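Local coordinates for glycosyl hydrolase family 2, TIM barrel domain protein (Parabacteroides merdae ATCC 43184, PDB 6DXU) that probably hydrolyses beta-glucuronides as a glycoside hydrolase family 2 beta-glucuronidase of a human gut bacterium, at residues N75-V80 and I780-T785; V80-N85 and G788-Q793; D518-R523 and N604-V609; I769-A774 and A799-K804. All coordinates share one frame; numbering follows the deposited sequence.

Contact 1. Residues N75-V80 and I780-T785. With NA (sodium ion), chain N.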
loop_
_atom_site.group_PDB
_atom_site.type_symbol
_atom_site.label_atom_id
_atom_site.label_comp_id
_atom_site.label_asym_id
_atom_site.label_seq_id
_atom_site.Cartn_x
_atom_site.Cartn_y
_atom_site.Cartn_z
ATOM N N ASN D 75 0.270 29.094 -16.059
ATOM C CA ASN D 75 1.425 29.571 -16.804
ATOM C C ASN D 75 1.074 30.695 -17.767
ATOM O O ASN D 75 1.791 30.905 -18.751
ATOM C CB ASN D 75 2.035 28.402 -17.564
ATOM C CG ASN D 75 2.273 27.210 -16.660
ATOM O OD1 ASN D 75 1.574 26.193 -16.742
ATOM N ND2 ASN D 75 3.251 27.337 -15.782
ATOM N N ALA D 76 -0.022 31.409 -17.499
ATOM C CA ALA D 76 -0.472 32.469 -18.402
ATOM C C ALA D 76 0.631 33.474 -18.668
ATOM O O ALA D 76 0.737 34.012 -19.779
ATOM C CB ALA D 76 -1.696 33.168 -17.814
ATOM N N GLU D 77 1.464 33.733 -17.671
ATOM C CA GLU D 77 2.561 34.672 -17.811
ATOM C C GLU D 77 3.935 34.022 -17.801
ATOM O O GLU D 77 4.806 34.430 -18.586
ATOM C CB GLU D 77 2.458 35.732 -16.709
ATOM C CG GLU D 77 3.368 36.897 -16.906
ATOM C CD GLU D 77 2.815 38.180 -16.291
ATOM O OE1 GLU D 77 1.866 38.098 -15.472
ATOM O OE2 GLU D 77 3.344 39.266 -16.619
ATOM N N ASP D 78 4.175 33.016 -16.948
ATOM C CA ASP D 78 5.552 32.573 -16.779
ATOM C C ASP D 78 6.037 31.665 -17.910
ATOM O O ASP D 78 7.248 31.427 -18.007
ATOM C CB ASP D 78 5.754 31.904 -15.401
ATOM C CG ASP D 78 5.098 30.514 -15.266
ATOM O OD1 ASP D 78 4.472 29.977 -16.201
ATOM O OD2 ASP D 78 5.245 29.933 -14.168
ATOM N N ALA D 79 5.149 31.179 -18.786
ATOM C CA ALA D 79 5.622 30.382 -19.919
ATOM C C ALA D 79 6.485 31.216 -20.859
ATOM O O ALA D 79 7.482 30.724 -21.394
ATOM C CB ALA D 79 4.447 29.773 -20.680
ATOM N N VAL D 80 6.128 32.483 -21.068
ATOM C CA VAL D 80 6.889 33.344 -21.971
ATOM C C VAL D 80 7.717 34.379 -21.238
ATOM O O VAL D 80 8.540 35.053 -21.881
ATOM C CB VAL D 80 5.975 34.039 -23.007
ATOM C CG1 VAL D 80 5.357 33.013 -23.944
ATOM C CG2 VAL D 80 4.886 34.871 -22.325
ATOM N N ILE D 780 2.463 46.089 -21.102
ATOM C CA ILE D 780 1.635 45.009 -21.663
ATOM C C ILE D 780 2.630 44.039 -22.287
ATOM O O ILE D 780 2.936 44.075 -23.481
ATOM C CB ILE D 780 0.582 45.533 -22.646
ATOM C CG1 ILE D 780 -0.326 46.540 -21.930
ATOM C CG2 ILE D 780 -0.261 44.387 -23.224
ATOM C CD1 ILE D 780 -1.360 47.184 -22.809
ATOM N N CYS D 781 3.182 43.168 -21.440
ATOM C CA CYS D 781 4.272 42.289 -21.830
ATOM C C CYS D 781 3.862 40.844 -21.576
ATOM O O CYS D 781 2.710 40.556 -21.228
ATOM C CB CYS D 781 5.561 42.647 -21.075
ATOM S SG CYS D 781 5.512 42.488 -19.266
ATOM N N ASN D 782 4.809 39.934 -21.798
ATOM C CA ASN D 782 4.588 38.498 -21.617
ATOM C C ASN D 782 3.372 38.013 -22.407
ATOM O O ASN D 782 2.609 37.137 -21.969
ATOM C CB ASN D 782 4.468 38.146 -20.135
ATOM C CG ASN D 782 5.795 38.299 -19.402
ATOM O OD1 ASN D 782 6.872 38.231 -20.008
ATOM N ND2 ASN D 782 5.723 38.538 -18.106
ATOM N N LEU D 783 3.195 38.569 -23.594
ATOM C CA LEU D 783 2.176 38.060 -24.503
ATOM C C LEU D 783 2.728 37.032 -25.479
ATOM O O LEU D 783 1.945 36.360 -26.160
ATOM C CB LEU D 783 1.536 39.210 -25.291
ATOM C CG LEU D 783 0.859 40.307 -24.468
ATOM C CD1 LEU D 783 0.146 41.285 -25.387
ATOM C CD2 LEU D 783 -0.094 39.708 -23.421
ATOM N N GLY D 784 4.045 36.892 -25.572
ATOM C CA GLY D 784 4.610 35.985 -26.557
ATOM C C GLY D 784 4.513 36.490 -27.981
ATOM O O GLY D 784 4.447 35.684 -28.916
ATOM N N THR D 785 4.477 37.808 -28.167
ATOM C CA THR D 785 4.439 38.433 -29.483
ATOM C C THR D 785 5.580 39.436 -29.587
ATOM O O THR D 785 6.102 39.915 -28.581
ATOM C CB THR D 785 3.130 39.175 -29.735
ATOM O OG1 THR D 785 3.015 40.239 -28.776
ATOM C CG2 THR D 785 1.904 38.219 -29.641
HETATM NA NA NA N . 9.664 31.162 -19.277
HETATM O O HOH W 1 0.904 35.003 -22.367
HETATM O O HOH W 2 9.778 28.371 -19.468
#

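Contact 2. Residues V80-N85 and G788-Q793. With NA (sodium ion), chain N; BCN (bicine), chain L.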
loop_
_atom_site.group_PDB
_atom_site.type_symbol
_atom_site.label_atom_id
_atom_site.label_comp_id
_atom_site.label_asym_id
_atom_site.label_seq_id
_atom_site.Cartn_x
_atom_site.Cartn_y
_atom_site.Cartn_z
ATOM N N VAL D 80 6.128 32.483 -21.068
ATOM C CA VAL D 80 6.889 33.344 -21.971
ATOM C C VAL D 80 7.717 34.379 -21.238
ATOM O O VAL D 80 8.540 35.053 -21.881
ATOM C CB VAL D 80 5.975 34.039 -23.007
ATOM C CG1 VAL D 80 5.357 33.013 -23.944
ATOM C CG2 VAL D 80 4.886 34.871 -22.325
ATOM N N ASP D 81 7.564 34.511 -19.926
ATOM C CA ASP D 81 8.434 35.417 -19.192
ATOM C C ASP D 81 9.878 35.026 -19.452
ATOM O O ASP D 81 10.252 33.863 -19.241
ATOM C CB ASP D 81 8.158 35.399 -17.693
ATOM C CG ASP D 81 8.953 36.480 -16.959
ATOM O OD1 ASP D 81 10.165 36.281 -16.737
ATOM O OD2 ASP D 81 8.381 37.560 -16.689
ATOM N N PRO D 82 10.718 35.954 -19.913
ATOM C CA PRO D 82 12.056 35.563 -20.375
ATOM C C PRO D 82 13.019 35.162 -19.265
ATOM O O PRO D 82 14.084 34.617 -19.580
ATOM C CB PRO D 82 12.557 36.828 -21.097
ATOM C CG PRO D 82 11.845 37.966 -20.382
ATOM C CD PRO D 82 10.451 37.393 -20.118
ATOM N N ASP D 83 12.700 35.389 -17.989
ATOM C CA ASP D 83 13.689 35.226 -16.924
ATOM C C ASP D 83 13.402 34.058 -15.979
ATOM O O ASP D 83 14.120 33.890 -14.986
ATOM C CB ASP D 83 13.795 36.521 -16.118
ATOM C CG ASP D 83 14.258 37.696 -16.977
ATOM O OD1 ASP D 83 15.137 37.483 -17.841
ATOM O OD2 ASP D 83 13.738 38.814 -16.794
ATOM N N VAL D 84 12.392 33.236 -16.256
ATOM C CA VAL D 84 12.036 32.154 -15.346
ATOM C C VAL D 84 11.702 30.896 -16.137
ATOM O O VAL D 84 11.213 30.966 -17.269
ATOM C CB VAL D 84 10.836 32.529 -14.441
ATOM C CG1 VAL D 84 11.187 33.701 -13.524
ATOM C CG2 VAL D 84 9.600 32.845 -15.279
ATOM N N ASN D 85 11.965 29.743 -15.514
ATOM C CA ASN D 85 11.422 28.466 -15.972
ATOM C C ASN D 85 9.934 28.426 -15.640
ATOM O O ASN D 85 9.544 28.727 -14.504
ATOM C CB ASN D 85 12.108 27.289 -15.250
ATOM C CG ASN D 85 13.622 27.336 -15.302
ATOM O OD1 ASN D 85 14.204 27.455 -16.374
ATOM N ND2 ASN D 85 14.277 27.186 -14.127
ATOM N N GLY D 788 4.628 42.484 -27.751
ATOM C CA GLY D 788 4.147 42.295 -26.402
ATOM C C GLY D 788 5.173 41.585 -25.540
ATOM O O GLY D 788 4.825 40.680 -24.776
ATOM N N SER D 789 6.447 41.966 -25.661
ATOM C CA SER D 789 7.531 41.273 -24.980
ATOM C C SER D 789 8.471 42.287 -24.339
ATOM O O SER D 789 8.951 43.200 -25.021
ATOM C CB SER D 789 8.305 40.371 -25.954
ATOM O OG SER D 789 7.500 39.290 -26.429
ATOM N N ARG D 790 8.765 42.104 -23.043
ATOM C CA ARG D 790 9.641 43.051 -22.356
ATOM C C ARG D 790 11.106 42.796 -22.643
ATOM O O ARG D 790 11.934 43.655 -22.341
ATOM C CB ARG D 790 9.403 43.031 -20.841
ATOM C CG ARG D 790 9.802 41.748 -20.126
ATOM C CD ARG D 790 9.445 41.841 -18.651
ATOM N NE ARG D 790 9.796 40.618 -17.930
ATOM C CZ ARG D 790 11.015 40.337 -17.485
ATOM N NH1 ARG D 790 12.002 41.211 -17.669
ATOM N NH2 ARG D 790 11.251 39.191 -16.846
ATOM N N LYS D 791 11.442 41.629 -23.190
ATOM C CA LYS D 791 12.749 41.365 -23.785
ATOM C C LYS D 791 12.495 40.787 -25.167
ATOM O O LYS D 791 11.769 39.796 -25.295
ATOM C CB LYS D 791 13.576 40.402 -22.930
ATOM C CG LYS D 791 14.024 41.008 -21.599
ATOM C CD LYS D 791 14.972 40.083 -20.826
ATOM C CE LYS D 791 15.383 40.740 -19.508
ATOM N NZ LYS D 791 16.279 39.883 -18.712
ATOM N N VAL D 792 13.038 41.423 -26.201
ATOM C CA VAL D 792 12.681 41.057 -27.575
ATOM C C VAL D 792 13.803 41.510 -28.498
ATOM O O VAL D 792 14.389 42.577 -28.301
ATOM C CB VAL D 792 11.320 41.671 -27.976
ATOM C CG1 VAL D 792 11.415 43.217 -28.093
ATOM C CG2 VAL D 792 10.800 41.055 -29.285
ATOM N N GLN D 793 14.107 40.691 -29.501
ATOM C CA GLN D 793 15.052 41.108 -30.531
ATOM C C GLN D 793 14.402 42.166 -31.406
ATOM O O GLN D 793 13.198 42.117 -31.670
ATOM C CB GLN D 793 15.489 39.919 -31.396
ATOM C CG GLN D 793 16.519 38.998 -30.765
ATOM C CD GLN D 793 16.943 37.893 -31.720
ATOM O OE1 GLN D 793 16.765 38.021 -32.928
ATOM N NE2 GLN D 793 17.477 36.788 -31.183
HETATM NA NA NA N . 9.664 31.162 -19.277
HETATM N N1 BCN L . 18.302 33.699 -34.122
HETATM C C1 BCN L . 19.751 33.753 -34.152
HETATM C C2 BCN L . 20.213 35.042 -33.476
HETATM O O21 BCN L . 19.374 35.946 -33.228
HETATM O O22 BCN L . 21.428 35.200 -33.172
HETATM C C3 BCN L . 17.812 33.888 -35.483
HETATM C C4 BCN L . 17.854 35.363 -35.891
HETATM O O4 BCN L . 17.174 36.142 -34.943
HETATM C C5 BCN L . 17.896 32.365 -33.678
HETATM C C6 BCN L . 17.572 32.371 -32.185
HETATM O O6 BCN L . 17.292 33.688 -31.788
HETATM O O HOH W 2 9.778 28.371 -19.468
#

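Contact 3. Residues D518-R523 and N604-V609. With BCN (bicine), chain L.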
loop_
_atom_site.group_PDB
_atom_site.type_symbol
_atom_site.label_atom_id
_atom_site.label_comp_id
_atom_site.label_asym_id
_atom_site.label_seq_id
_atom_site.Cartn_x
_atom_site.Cartn_y
_atom_site.Cartn_z
ATOM N N ASP D 518 10.537 29.570 -39.043
ATOM C CA ASP D 518 10.247 30.629 -38.075
ATOM C C ASP D 518 10.325 31.999 -38.727
ATOM O O ASP D 518 11.223 32.266 -39.533
ATOM C CB ASP D 518 11.234 30.624 -36.919
ATOM C CG ASP D 518 11.027 29.469 -35.979
ATOM O OD1 ASP D 518 11.535 28.379 -36.300
ATOM O OD2 ASP D 518 10.372 29.658 -34.927
ATOM N N SER D 519 9.416 32.889 -38.328
ATOM C CA SER D 519 9.531 34.295 -38.696
ATOM C C SER D 519 9.169 35.164 -37.501
ATOM O O SER D 519 8.095 35.013 -36.907
ATOM C CB SER D 519 8.672 34.638 -39.921
ATOM O OG SER D 519 7.278 34.488 -39.708
ATOM N N HIS D 520 10.106 36.024 -37.127
ATOM C CA HIS D 520 9.909 37.063 -36.122
ATOM C C HIS D 520 9.001 38.117 -36.725
ATOM O O HIS D 520 9.427 38.868 -37.610
ATOM C CB HIS D 520 11.282 37.619 -35.749
ATOM C CG HIS D 520 11.307 38.501 -34.533
ATOM N ND1 HIS D 520 10.564 38.249 -33.399
ATOM C CD2 HIS D 520 12.050 39.602 -34.256
ATOM C CE1 HIS D 520 10.824 39.172 -32.490
ATOM N NE2 HIS D 520 11.714 40.014 -32.990
ATOM N N ALA D 521 7.736 38.133 -36.300
ATOM C CA ALA D 521 6.737 38.973 -36.947
ATOM C C ALA D 521 7.188 40.425 -36.946
ATOM O O ALA D 521 7.641 40.939 -35.920
ATOM C CB ALA D 521 5.383 38.859 -36.248
ATOM N N ARG D 522 7.074 41.071 -38.106
ATOM C CA ARG D 522 7.431 42.457 -38.398
ATOM C C ARG D 522 8.902 42.577 -38.763
ATOM O O ARG D 522 9.361 43.696 -39.026
ATOM C CB ARG D 522 7.108 43.436 -37.251
ATOM C CG ARG D 522 5.634 43.433 -36.866
ATOM C CD ARG D 522 5.313 44.295 -35.640
ATOM N NE ARG D 522 3.861 44.356 -35.466
ATOM C CZ ARG D 522 3.073 45.223 -36.109
ATOM N NH1 ARG D 522 3.588 46.116 -36.950
ATOM N NH2 ARG D 522 1.762 45.198 -35.917
ATOM N N ARG D 523 9.660 41.483 -38.800
ATOM C CA ARG D 523 11.029 41.553 -39.297
ATOM C C ARG D 523 11.061 41.204 -40.776
ATOM O O ARG D 523 10.509 40.178 -41.191
ATOM C CB ARG D 523 11.955 40.620 -38.528
ATOM C CG ARG D 523 13.391 40.641 -39.034
ATOM C CD ARG D 523 14.252 39.620 -38.296
ATOM N NE ARG D 523 14.600 40.052 -36.941
ATOM C CZ ARG D 523 15.093 39.250 -36.003
ATOM N NH1 ARG D 523 15.287 37.956 -36.261
ATOM N NH2 ARG D 523 15.387 39.731 -34.796
ATOM N N ASN D 604 14.903 32.354 -28.523
ATOM C CA ASN D 604 14.252 32.775 -29.751
ATOM C C ASN D 604 14.056 34.290 -29.731
ATOM O O ASN D 604 14.060 34.903 -28.661
ATOM C CB ASN D 604 12.910 32.062 -29.912
ATOM C CG ASN D 604 13.046 30.745 -30.644
ATOM O OD1 ASN D 604 14.158 30.247 -30.814
ATOM N ND2 ASN D 604 11.916 30.170 -31.083
ATOM N N PRO D 605 13.888 34.914 -30.907
ATOM C CA PRO D 605 13.698 36.381 -30.956
ATOM C C PRO D 605 12.596 36.888 -30.049
ATOM O O PRO D 605 12.770 37.920 -29.385
ATOM C CB PRO D 605 13.374 36.635 -32.437
ATOM C CG PRO D 605 14.107 35.548 -33.160
ATOM C CD PRO D 605 14.007 34.326 -32.254
ATOM N N VAL D 606 11.464 36.190 -29.995
ATOM C CA VAL D 606 10.565 36.252 -28.849
ATOM C C VAL D 606 10.916 35.064 -27.939
ATOM O O VAL D 606 10.691 33.913 -28.342
ATOM C CB VAL D 606 9.091 36.212 -29.258
ATOM C CG1 VAL D 606 8.211 36.127 -28.012
ATOM C CG2 VAL D 606 8.730 37.472 -30.112
ATOM N N PRO D 607 11.489 35.302 -26.762
ATOM C CA PRO D 607 11.895 34.175 -25.910
ATOM C C PRO D 607 10.733 33.229 -25.628
ATOM O O PRO D 607 9.605 33.662 -25.382
ATOM C CB PRO D 607 12.382 34.864 -24.622
ATOM C CG PRO D 607 12.879 36.220 -25.091
ATOM C CD PRO D 607 11.936 36.608 -26.229
ATOM N N TYR D 608 11.025 31.923 -25.688
ATOM C CA TYR D 608 10.079 30.864 -25.308
ATOM C C TYR D 608 8.846 30.813 -26.203
ATOM O O TYR D 608 7.763 30.398 -25.767
ATOM C CB TYR D 608 9.656 30.996 -23.843
ATOM C CG TYR D 608 10.790 30.797 -22.871
ATOM C CD1 TYR D 608 11.330 29.540 -22.648
ATOM C CD2 TYR D 608 11.314 31.878 -22.164
ATOM C CE1 TYR D 608 12.365 29.348 -21.735
ATOM C CE2 TYR D 608 12.349 31.704 -21.252
ATOM C CZ TYR D 608 12.867 30.444 -21.043
ATOM O OH TYR D 608 13.881 30.281 -20.133
ATOM N N VAL D 609 8.985 31.206 -27.466
ATOM C CA VAL D 609 7.890 31.107 -28.426
ATOM C C VAL D 609 8.421 30.460 -29.692
ATOM O O VAL D 609 9.469 30.861 -30.215
ATOM C CB VAL D 609 7.252 32.479 -28.727
ATOM C CG1 VAL D 609 6.253 32.372 -29.897
ATOM C CG2 VAL D 609 6.523 33.005 -27.477
HETATM N N1 BCN L . 18.302 33.699 -34.122
HETATM C C1 BCN L . 19.751 33.753 -34.152
HETATM C C2 BCN L . 20.213 35.042 -33.476
HETATM O O21 BCN L . 19.374 35.946 -33.228
HETATM O O22 BCN L . 21.428 35.200 -33.172
HETATM C C3 BCN L . 17.812 33.888 -35.483
HETATM C C4 BCN L . 17.854 35.363 -35.891
HETATM O O4 BCN L . 17.174 36.142 -34.943
HETATM C C5 BCN L . 17.896 32.365 -33.678
HETATM C C6 BCN L . 17.572 32.371 -32.185
HETATM O O6 BCN L . 17.292 33.688 -31.788
HETATM O O HOH W 3 11.194 28.109 -32.950
#

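Contact 4. Residues I769-A774 and A799-K804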
loop_
_atom_site.group_PDB
_atom_site.type_symbol
_atom_site.label_atom_id
_atom_site.label_comp_id
_atom_site.label_asym_id
_atom_site.label_seq_id
_atom_site.Cartn_x
_atom_site.Cartn_y
_atom_site.Cartn_z
ATOM N N ILE D 769 16.389 44.168 -27.114
ATOM C CA ILE D 769 15.933 45.359 -26.411
ATOM C C ILE D 769 15.155 44.911 -25.177
ATOM O O ILE D 769 14.385 43.945 -25.240
ATOM C CB ILE D 769 15.052 46.235 -27.321
ATOM C CG1 ILE D 769 15.899 46.834 -28.441
ATOM C CG2 ILE D 769 14.371 47.339 -26.522
ATOM C CD1 ILE D 769 15.102 47.117 -29.683
ATOM N N THR D 770 15.358 45.614 -24.062
ATOM C CA THR D 770 14.690 45.342 -22.793
ATOM C C THR D 770 13.887 46.562 -22.349
ATOM O O THR D 770 14.423 47.674 -22.291
ATOM C CB THR D 770 15.727 44.975 -21.727
ATOM O OG1 THR D 770 16.400 43.776 -22.118
ATOM C CG2 THR D 770 15.064 44.764 -20.350
ATOM N N PHE D 771 12.610 46.359 -22.035
ATOM C CA PHE D 771 11.743 47.407 -21.508
ATOM C C PHE D 771 11.574 47.260 -19.999
ATOM O O PHE D 771 11.409 46.145 -19.501
ATOM C CB PHE D 771 10.370 47.334 -22.164
ATOM C CG PHE D 771 10.378 47.622 -23.636
ATOM C CD1 PHE D 771 10.291 48.928 -24.097
ATOM C CD2 PHE D 771 10.474 46.588 -24.557
ATOM C CE1 PHE D 771 10.276 49.205 -25.450
ATOM C CE2 PHE D 771 10.468 46.852 -25.913
ATOM C CZ PHE D 771 10.373 48.165 -26.362
ATOM N N GLU D 772 11.595 48.390 -19.277
ATOM C CA GLU D 772 11.260 48.426 -17.853
ATOM C C GLU D 772 10.378 49.638 -17.591
ATOM O O GLU D 772 10.411 50.616 -18.341
ATOM C CB GLU D 772 12.503 48.497 -16.949
ATOM C CG GLU D 772 13.434 47.305 -17.047
ATOM C CD GLU D 772 14.609 47.379 -16.080
ATOM O OE1 GLU D 772 14.763 48.396 -15.354
ATOM O OE2 GLU D 772 15.391 46.405 -16.055
ATOM N N ILE D 773 9.590 49.586 -16.516
ATOM C CA ILE D 773 8.708 50.704 -16.188
ATOM C C ILE D 773 8.697 50.922 -14.683
ATOM O O ILE D 773 8.797 49.971 -13.907
ATOM C CB ILE D 773 7.277 50.485 -16.731
ATOM C CG1 ILE D 773 6.443 51.759 -16.609
ATOM C CG2 ILE D 773 6.567 49.341 -16.023
ATOM C CD1 ILE D 773 5.152 51.724 -17.435
ATOM N N ALA D 774 8.610 52.186 -14.275
ATOM C CA ALA D 774 8.452 52.558 -12.874
ATOM C C ALA D 774 7.384 53.638 -12.784
ATOM O O ALA D 774 7.381 54.571 -13.594
ATOM C CB ALA D 774 9.773 53.048 -12.267
ATOM N N ALA D 799 11.596 48.305 -32.016
ATOM C CA ALA D 799 10.809 47.473 -31.119
ATOM C C ALA D 799 9.673 48.318 -30.570
ATOM O O ALA D 799 9.867 49.493 -30.247
ATOM C CB ALA D 799 11.657 46.903 -29.972
ATOM N N LEU D 800 8.493 47.715 -30.480
ATOM C CA LEU D 800 7.302 48.375 -29.973
ATOM C C LEU D 800 6.787 47.628 -28.750
ATOM O O LEU D 800 6.906 46.400 -28.664
ATOM C CB LEU D 800 6.193 48.408 -31.034
ATOM C CG LEU D 800 6.497 48.984 -32.418
ATOM C CD1 LEU D 800 5.456 48.528 -33.443
ATOM C CD2 LEU D 800 6.497 50.474 -32.333
ATOM N N ILE D 801 6.181 48.366 -27.818
ATOM C CA ILE D 801 5.442 47.748 -26.720
ATOM C C ILE D 801 4.344 48.716 -26.296
ATOM O O ILE D 801 4.470 49.934 -26.463
ATOM C CB ILE D 801 6.370 47.357 -25.536
ATOM C CG1 ILE D 801 5.697 46.310 -24.630
ATOM C CG2 ILE D 801 6.795 48.584 -24.728
ATOM C CD1 ILE D 801 6.666 45.671 -23.640
ATOM N N ARG D 802 3.232 48.170 -25.814
ATOM C CA ARG D 802 2.151 48.988 -25.286
ATOM C C ARG D 802 2.235 49.070 -23.764
ATOM O O ARG D 802 2.670 48.127 -23.099
ATOM C CB ARG D 802 0.791 48.437 -25.712
ATOM C CG ARG D 802 0.587 48.464 -27.233
ATOM C CD ARG D 802 -0.840 48.118 -27.631
ATOM N NE ARG D 802 -1.184 46.748 -27.259
ATOM N N ILE D 803 1.829 50.222 -23.224
ATOM C CA ILE D 803 1.814 50.469 -21.782
ATOM C C ILE D 803 0.394 50.819 -21.373
ATOM O O ILE D 803 -0.244 51.678 -21.993
ATOM C CB ILE D 803 2.797 51.583 -21.366
ATOM C CG1 ILE D 803 4.239 51.075 -21.401
ATOM C CG2 ILE D 803 2.447 52.145 -19.982
ATOM C CD1 ILE D 803 4.898 51.164 -22.732
ATOM N N LYS D 804 -0.105 50.129 -20.352
ATOM C CA LYS D 804 -1.352 50.490 -19.695
ATOM C C LYS D 804 -1.018 51.574 -18.676
ATOM O O LYS D 804 -0.335 51.308 -17.677
ATOM C CB LYS D 804 -1.955 49.253 -19.033
ATOM C CG LYS D 804 -3.253 49.453 -18.258
ATOM C CD LYS D 804 -4.421 49.656 -19.202
ATOM C CE LYS D 804 -5.782 49.566 -18.500
ATOM N NZ LYS D 804 -5.829 50.239 -17.174
#

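Contact 1. Residues N75-V80 and I780-T785
The direct polar link joins Asn782 ND2 to Glu77 OE2, 2.9 Å apart, with an N-H...O angle of 160°. The oxygen lies close to the amide plane and is met through its anti lone pair, while the amide and carboxylate planes stand 77° apart. Glu77 gets there because its CG lies opposite the backbone N (chi1 -169°) and the chain is extended, bringing Glu77 CG within 3.1 Å of Asn782 ND2. The same ND2 also donates to Asp81 OD2, so one amide nitrogen serves two acids. A leucine in place of Asn782 would remove this donor and would probably leave the carboxylates of Glu77 and Asp81 without their mate.

A water adds an indirect link, 2.8 Å from Ala76 O and equally far from Asn782 O.

Val80 supplies the packing: its CG2 lies against the carbonyl oxygen Asn782 O (3.2 Å) and, more loosely, Asn782 CB (4.0 Å), and its CG1 faces Gly784 CA, where a side chain would sit tightly.

In the same loop, Asp78 O binds sodium at 2.7 Å, alongside Asp81 and Val84. The bond, the water and the Val80 packing form a loop-to-loop junction between the sugar-binding region of a family 2 glycosidase and its C-terminal domain 5.

Contact 2. Residues V80-N85 and G788-Q793
A salt-bridge network pins an Asx turn to the start of strand 791-793: Asp81 and Asp83 supply the acids, Arg790 and Lys791 the bases. The turn itself is type I, from Asp81 to Val84, and Asp81 OD1 accepts from Asp83 N at 3.0 Å. Arg790 NH2 reaches that same OD1 at 3.1 Å on its syn side, and both donors arrive from one face of the carboxylate, which fixes its rotation. The second acid is approached differently. Asp83 OD2 lies 2.5 Å from Arg790 NH2, a separation short enough to be read with caution, and the nitrogen stands 43° out of the carboxylate plane. Its other oxygen, OD1, takes Lys791 NZ at 2.8 Å, so Asp83 divides its two oxygens between two cations.

Pro82 packs against both basic chains. Its CG sits over the centre of the Arg790 guanidinium, 3.7 Å above the plane, and also touches Lys791 CD at 3.8 Å; the two aspartates occupy the guanidinium edge. Arg790 reaches this place with CG between the backbone N and carbonyl carbon (chi1 67°), then an extended chain to NE.

Metal and ligand flank the network. The sodium ion is coordinated by Val84 O at 2.5 Å and by Asp81 O, with Asp78 completing the protein ligands. Gln793 NE2 makes weak hydrogen bonds to bicine O21 and O6. Asn85 bonds to Ile64 of a second subunit. The whole is a surface interdomain junction, an Asx turn tied to a sodium site and joined by salt bridges to an edge strand that ends in the bicine pocket at Gln793.

Contact 3. Residues D518-R523 and N604-V609
His520 meets Pro605 along its whole side chain. Its CB starts 4.0 Å from Pro605 CB; a chi1 of -168° sets CG opposite the backbone N, 3.5 Å from that carbon, and carries the ring to it. At the ring, Pro605 CB stands over the face, 3.4 Å from the centroid and 12° off the normal, a CH-pi contact. ND1 lies beneath that carbon too and is hydrogen-bonded to Gln611 NE2. At the ring edge, CE1 meets Val606 CG2, 3.6 Å away near the ring plane. At the tip NE2 bonds to Gln793 O, so polar partners hold both ring nitrogens and fix the rotation of the imidazole. CD2 lies over the Arg523 guanidinium, offset toward its rim.

Arg523 in turn reaches bicine, NH1 to O4 at 2.9 Å, and Pro605 CG lies 3.6 Å from this oxygen. A water links Asp518 OD2 (2.6 Å) to Asn604 ND2 (2.9 Å); Asp518 also forms a salt bridge with Lys612.

These two buried loops, one following strand 512-513 of the TIM barrel region, the other joining strands 596-597 and 609-610, meet against strand 791-793, whose Val792 and Gln793 touch His520 and Pro605, while helix 565-579 packs against Ser519.

Contact 4. Residues I769-A774 and A799-K804
Phe771 and Ile801 form the aromatic part of this contact. Ile801 CG2 lies 3.7 Å from the Phe771 ring centroid and 16° off its normal, so a methyl group sits over the face in a CH-pi contact, nearest CD1 and CE1. The branch is put there by Ile801 chi1 of -161°, which leaves CG2 between the backbone N and carbonyl carbon and sets CG1 opposite the backbone N, from where Ile801 CD1 still reaches Phe771 CD2 at 4.0 Å. Ile769 CG2, from the same strand as the ring, lies over the rim of the opposite face, 3.9 Å above the ring plane, and Ala799 CB meets the edge at CZ, 4.0 Å away. An alanine in place of Phe771 would take away the ring and would probably open a gap between Ile769, Ala799 and Ile801.

Aliphatic pairs continue the interface at both ends. Ile769 CD1 presses on Ala799 CB at 3.5 Å, closer than usual for two carbons, and Ile773 CD1 rests on Ile803 CG2 at 3.7 Å.

No hydrogen bond crosses between the segments, whose axes approach to 9.0 Å and whose N-to-C directions differ by 23°. Backbone bonding runs within each of two separate sheets: Phe771 pairs with Arg790, while strand 798-804 lies between strands 747-755 and 778-780. Val752, Leu779 and Val814 also touch Phe771. On the outer side Glu772 bonds to Gly775 of a second subunit. Two antiparallel sheets packed face to face through apolar side chains define a beta-sandwich, here within the C-terminal domain 5 region.

Contacts 3 and 4 are buried, contact 1 is partly so, and contact 2 lies at the surface, and the chemistry follows: methyl and ring packing in contact 4, ring packing with polar anchors in contact 3, a single side-chain bond and a water in contact 1, and ion pairs in contact 2. Contacts 1 and 2 share Val80 and one sodium site, with centres about 7 Å apart. Contacts 2 and 3 both touch bicine. Strand 791-793 of contact 2 is the sheet neighbour of strand 768-775 in contact 4, carrying the interdomain junction into the sandwich. Contacts 3 and 4 do not touch; their nearest atoms are about 5 Å apart.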